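PDB 4HRV: putative lipoprotein GNA1162 from Neisseria meningitidis, which is of unknown molecular function but belongs to the GNA1162-like (DUF799) lipoprotein family, with a fold probably related to the N-terminal domain of TolB. Local coordinates for residues F50-A53 / V54-T58; A36-A39 / A40-E44. The protein carries 3 engineered substitutions. All coordinates share one frame; numbering follows the deposited sequence.

Interaction 1. Residues F50-A53 / V54-T58; sequences FPAA and VVEET
Pro51 O takes N-H groups from the first turn of helix 52-61, a straight bond in the carbonyl plane from Val55 N (3.2 Å, N-H...O 167°) and a weak one from Val54 N. One residue further, Glu56 N binds Ala52 O at 2.9 Å, and Glu57 N reaches Ala53 O from above the carbonyl plane. Two small apolar contacts flank this start. Val55 has CG2 anti to its carbonyl carbon and beside its N, which turns that methyl back along the chain to meet Phe50 CB at 3.5 Å; the methyl lies oblique to the Phe50 ring, and the ring itself extends past Val55. Val54 CG2 rests against the Pro51 ring, 3.9 Å from CG. Glu56 runs extended back past the first turn, its CG 3.1 Å from Ala52 O and its OE2 3.9 Å from Ala52 CB. Ala52 and Glu56 also touch Leu35 of helix 34-37, whereas Thr58 packs on Ile81 and Phe82 of helix 75-82. Pro51 serves the helix through its carbonyl, a proline at the N-cap position, where strand 48-49 passes into helix 52-61 of the family's fold.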
ATOM      1  N   PHE B  50     -17.862  -2.611 -13.205  1.00 43.75           N
ATOM      2  CA  PHE B  50     -19.130  -1.904 -13.011  1.00 42.74           C
ATOM      3  C   PHE B  50     -18.985  -0.837 -11.917  1.00 46.77           C
ATOM      4  O   PHE B  50     -18.220  -1.020 -10.965  1.00 44.71           O
ATOM      5  CB  PHE B  50     -20.229  -2.892 -12.579  1.00 50.72           C
ATOM      6  CG  PHE B  50     -20.241  -4.199 -13.353  1.00 56.90           C
ATOM      7  CD1 PHE B  50     -21.326  -4.539 -14.148  1.00 56.01           C
ATOM      8  CD2 PHE B  50     -19.181  -5.096 -13.263  1.00 59.16           C
ATOM      9  CE1 PHE B  50     -21.346  -5.744 -14.856  1.00 57.82           C
ATOM     10  CE2 PHE B  50     -19.194  -6.301 -13.970  1.00 57.00           C
ATOM     11  CZ  PHE B  50     -20.275  -6.623 -14.765  1.00 56.74           C
ATOM     12  N   PRO B  51     -19.716   0.284 -12.043  1.00 45.43           N
ATOM     13  CA  PRO B  51     -19.691   1.287 -10.974  1.00 48.17           C
ATOM     14  C   PRO B  51     -20.287   0.709  -9.700  1.00 42.71           C
ATOM     15  O   PRO B  51     -21.131  -0.182  -9.764  1.00 43.89           O
ATOM     16  CB  PRO B  51     -20.587   2.406 -11.513  1.00 51.28           C
ATOM     17  CG  PRO B  51     -20.628   2.187 -12.994  1.00 51.50           C
ATOM     18  CD  PRO B  51     -20.553   0.704 -13.175  1.00 49.44           C
ATOM     19  N   ALA B  52     -19.837   1.205  -8.556  1.00 41.70           N
ATOM     20  CA  ALA B  52     -20.306   0.702  -7.281  1.00 37.88           C
ATOM     21  C   ALA B  52     -21.813   0.893  -7.122  1.00 38.84           C
ATOM     22  O   ALA B  52     -22.520   0.009  -6.624  1.00 41.39           O
ATOM     23  CB  ALA B  52     -19.535   1.372  -6.139  1.00 40.81           C
ATOM     24  N   ALA B  53     -22.320   2.037  -7.562  1.00 38.65           N
ATOM     25  CA  ALA B  53     -23.739   2.327  -7.403  1.00 40.95           C
ATOM     26  C   ALA B  53     -24.614   1.348  -8.185  1.00 37.68           C
ATOM     27  O   ALA B  53     -25.709   1.005  -7.767  1.00 34.01           O
ATOM     28  CB  ALA B  53     -24.042   3.757  -7.822  1.00 46.57           C
ATOM     29  N   VAL B  54     -24.120   0.913  -9.331  1.00 38.75           N
ATOM     30  CA  VAL B  54     -24.852  -0.008 -10.171  1.00 39.34           C
ATOM     31  C   VAL B  54     -24.906  -1.388  -9.531  1.00 35.93           C
ATOM     32  O   VAL B  54     -25.951  -2.023  -9.490  1.00 39.10           O
ATOM     33  CB  VAL B  54     -24.196  -0.101 -11.558  1.00 43.62           C
ATOM     34  CG1 VAL B  54     -24.774  -1.236 -12.331  1.00 39.81           C
ATOM     35  CG2 VAL B  54     -24.378   1.206 -12.305  1.00 48.91           C
ATOM     36  N   VAL B  55     -23.764  -1.846  -9.038  1.00 37.38           N
ATOM     37  CA  VAL B  55     -23.679  -3.144  -8.384  1.00 37.69           C
ATOM     38  C   VAL B  55     -24.563  -3.189  -7.130  1.00 34.46           C
ATOM     39  O   VAL B  55     -25.380  -4.101  -6.952  1.00 32.48           O
ATOM     40  CB  VAL B  55     -22.209  -3.457  -8.019  1.00 37.39           C
ATOM     41  CG1 VAL B  55     -22.117  -4.740  -7.225  1.00 39.18           C
ATOM     42  CG2 VAL B  55     -21.362  -3.553  -9.286  1.00 41.26           C
ATOM     43  N   GLU B  56     -24.418  -2.179  -6.279  1.00 33.86           N
ATOM     44  CA  GLU B  56     -25.178  -2.123  -5.032  1.00 37.20           C
ATOM     45  C   GLU B  56     -26.664  -2.184  -5.315  1.00 34.96           C
ATOM     46  O   GLU B  56     -27.394  -2.876  -4.628  1.00 33.76           O
ATOM     47  CB  GLU B  56     -24.864  -0.848  -4.234  1.00 42.13           C
ATOM     48  CG  GLU B  56     -23.418  -0.702  -3.797  1.00 49.97           C
ATOM     49  CD  GLU B  56     -23.158   0.629  -3.090  1.00 58.62           C
ATOM     50  OE1 GLU B  56     -24.095   1.159  -2.450  1.00 64.30           O
ATOM     51  OE2 GLU B  56     -22.031   1.155  -3.188  1.00 58.65           O
ATOM     52  N   GLU B  57     -27.110  -1.460  -6.337  1.00 38.02           N
ATOM     53  CA  GLU B  57     -28.533  -1.405  -6.654  1.00 38.89           C
ATOM     54  C   GLU B  57     -29.057  -2.735  -7.185  1.00 37.79           C
ATOM     55  O   GLU B  57     -30.181  -3.135  -6.872  1.00 36.17           O
ATOM     56  CB  GLU B  57     -28.844  -0.276  -7.641  1.00 43.48           C
ATOM     57  CG  GLU B  57     -30.302  -0.247  -8.117  1.00 49.11           C
ATOM     58  CD  GLU B  57     -31.299   0.002  -6.992  1.00 54.18           C
ATOM     59  OE1 GLU B  57     -30.917   0.620  -5.972  1.00 54.96           O
ATOM     60  OE2 GLU B  57     -32.467  -0.425  -7.129  1.00 54.76           O
ATOM     61  N   THR B  58     -28.250  -3.422  -7.988  1.00 36.12           N
ATOM     62  CA  THR B  58     -28.663  -4.734  -8.492  1.00 34.25           C
ATOM     63  C   THR B  58     -28.822  -5.747  -7.364  1.00 32.05           C
ATOM     64  O   THR B  58     -29.760  -6.535  -7.363  1.00 34.85           O
ATOM     65  CB  THR B  58     -27.691  -5.281  -9.558  1.00 35.48           C
ATOM     66  OG1 THR B  58     -27.806  -4.480 -10.736  1.00 39.67           O
ATOM     67  CG2 THR B  58     -28.023  -6.732  -9.905  1.00 35.49           C
TER

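Interaction 2. Residues A36-A39 / A40-E44; sequences ASTA and APLSE
Ala39 O and Thr38 O, two successive carbonyls, take the N-H groups of Ser43 and Leu42. The Ser43 N bond to Ala39 O is 3.0 Å long with an N-H...O angle of 165°; Leu42 N to Thr38 O is longer, 3.2 Å, and its donor is tilted 24° from the carbonyl plane. Ser43 turns its hydroxyl back to the helix: with chi1 at 68°, OG lies between the backbone N and the carbonyl carbon and donates to Ala40 O at 3.0 Å. Ala40 O is thus gripped twice, since Glu44 N binds it as well. Pro41 has no N-H to offer Ser37 O; instead its CD lies 3.4 Å from that oxygen, and the ring occupies the place where the preceding helical bond would form. The lost bond goes with a weakly bonded turn at 34-37 followed by a second short helix, 39-44, in the connection between strand 15-23 and strand 48-49. Ser37 OG and Thr38 OG1 both turn back into the first turn, bonded to Met34 O and Leu35 O. Leu42 has CG anti to its carbonyl carbon, which puts the chain beside Thr38 O, with CG 3.3 Å and the methyl CD1 3.6 Å from that oxygen. Thr38 and Leu42 both pack on Val18 of strand 15-23. From the second subunit, Met144 meets Thr38 and Pro41, Leu141 meets Leu42, and Ala148 meets Ser37.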
ATOM      1  N   ALA B  36     -16.146   1.745  -3.970  1.00 40.41           N
ATOM      2  CA  ALA B  36     -15.871   2.834  -4.911  1.00 46.14           C
ATOM      3  C   ALA B  36     -14.377   3.025  -5.209  1.00 46.00           C
ATOM      4  O   ALA B  36     -13.987   3.317  -6.343  1.00 48.65           O
ATOM      5  CB  ALA B  36     -16.469   4.133  -4.391  1.00 51.02           C
ATOM      6  N   SER B  37     -13.539   2.859  -4.195  1.00 41.48           N
ATOM      7  CA  SER B  37     -12.110   3.106  -4.366  1.00 44.70           C
ATOM      8  C   SER B  37     -11.408   2.116  -5.304  1.00 39.90           C
ATOM      9  O   SER B  37     -10.257   2.339  -5.704  1.00 35.42           O
ATOM     10  CB  SER B  37     -11.403   3.120  -3.007  1.00 48.99           C
ATOM     11  OG  SER B  37     -11.018   1.810  -2.627  1.00 50.68           O
ATOM     12  N   THR B  38     -12.085   1.024  -5.666  1.00 36.17           N
ATOM     13  CA  THR B  38     -11.409  -0.011  -6.429  1.00 31.94           C
ATOM     14  C   THR B  38     -11.531   0.227  -7.928  1.00 36.48           C
ATOM     15  O   THR B  38     -10.814  -0.380  -8.713  1.00 36.65           O
ATOM     16  CB  THR B  38     -11.962  -1.418  -6.116  1.00 35.22           C
ATOM     17  OG1 THR B  38     -13.293  -1.532  -6.632  1.00 38.15           O
ATOM     18  CG2 THR B  38     -11.980  -1.669  -4.628  1.00 32.16           C
ATOM     19  N   ALA B  39     -12.439   1.110  -8.325  1.00 41.58           N
ATOM     20  CA  ALA B  39     -12.700   1.311  -9.748  1.00 43.85           C
ATOM     21  C   ALA B  39     -11.500   1.872 -10.523  1.00 44.52           C
ATOM     22  O   ALA B  39     -11.122   1.323 -11.554  1.00 48.42           O
ATOM     23  CB  ALA B  39     -13.941   2.173  -9.962  1.00 42.32           C
ATOM     24  N   ALA B  40     -10.901   2.953 -10.037  1.00 45.52           N
ATOM     25  CA  ALA B  40      -9.807   3.589 -10.779  1.00 46.09           C
ATOM     26  C   ALA B  40      -8.609   2.659 -10.984  1.00 43.43           C
ATOM     27  O   ALA B  40      -8.155   2.456 -12.108  1.00 41.69           O
ATOM     28  CB  ALA B  40      -9.387   4.897 -10.111  1.00 46.31           C
ATOM     29  N   PRO B  41      -8.083   2.090  -9.893  1.00 43.37           N
ATOM     30  CA  PRO B  41      -6.945   1.185 -10.080  1.00 43.31           C
ATOM     31  C   PRO B  41      -7.236  -0.026 -10.970  1.00 43.66           C
ATOM     32  O   PRO B  41      -6.347  -0.437 -11.722  1.00 41.68           O
ATOM     33  CB  PRO B  41      -6.571   0.768  -8.644  1.00 42.66           C
ATOM     34  CG  PRO B  41      -7.660   1.288  -7.762  1.00 43.08           C
ATOM     35  CD  PRO B  41      -8.305   2.423  -8.476  1.00 42.80           C
ATOM     36  N   LEU B  42      -8.449  -0.584 -10.912  1.00 40.27           N
ATOM     37  CA  LEU B  42      -8.781  -1.722 -11.767  1.00 40.44           C
ATOM     38  C   LEU B  42      -8.874  -1.329 -13.247  1.00 44.35           C
ATOM     39  O   LEU B  42      -8.405  -2.057 -14.121  1.00 42.29           O
ATOM     40  CB  LEU B  42     -10.082  -2.412 -11.313  1.00 37.46           C
ATOM     41  CG  LEU B  42     -10.010  -3.251 -10.032  1.00 35.47           C
ATOM     42  CD1 LEU B  42     -11.384  -3.832  -9.682  1.00 35.14           C
ATOM     43  CD2 LEU B  42      -8.985  -4.366 -10.187  1.00 32.54           C
ATOM     44  N   SER B  43      -9.486  -0.184 -13.529  1.00 47.02           N
ATOM     45  CA  SER B  43      -9.586   0.272 -14.907  1.00 52.20           C
ATOM     46  C   SER B  43      -8.208   0.689 -15.418  1.00 56.74           C
ATOM     47  O   SER B  43      -7.849   0.409 -16.559  1.00 60.51           O
ATOM     48  CB  SER B  43     -10.579   1.427 -15.030  1.00 53.79           C
ATOM     49  OG  SER B  43     -10.089   2.585 -14.385  1.00 56.61           O
ATOM     50  N   GLU B  44      -7.430   1.342 -14.562  1.00 57.00           N
ATOM     51  CA  GLU B  44      -6.079   1.752 -14.931  1.00 58.60           C
ATOM     52  C   GLU B  44      -5.197   0.533 -15.208  1.00 60.41           C
ATOM     53  O   GLU B  44      -4.208   0.629 -15.930  1.00 58.87           O
ATOM     54  CB  GLU B  44      -5.466   2.662 -13.861  1.00 58.22           C
ATOM     55  CG  GLU B  44      -6.155   4.023 -13.768  1.00 61.01           C
ATOM     56  CD  GLU B  44      -5.646   4.883 -12.619  1.00 64.99           C
ATOM     57  OE1 GLU B  44      -6.173   6.007 -12.443  1.00 65.96           O
ATOM     58  OE2 GLU B  44      -4.728   4.440 -11.891  1.00 64.97           O
TER

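How the interactions relate
Both interactions are local helix geometry on the same connected part of the chain, 36-44 preceding 50-58, with their centres about 14 Å apart. They touch where Ala52 CB comes 4.0 Å from Ala36 N, so the start of helix 52-61 lies against the end of helix 34-37. Interaction 1 is a surface contact in which only Val55 is buried, and no other subunit touches it. Interaction 2 is partly buried between strand 15-23 and the second subunit. Proline serves differently in each: Pro51 stands at the N-cap position before a helix, Pro41 lies within the first turn of one. Interaction 1 mixes small apolar contacts with surface glutamates; interaction 2 joins hydroxyl-to-carbonyl bonds with apolar packing.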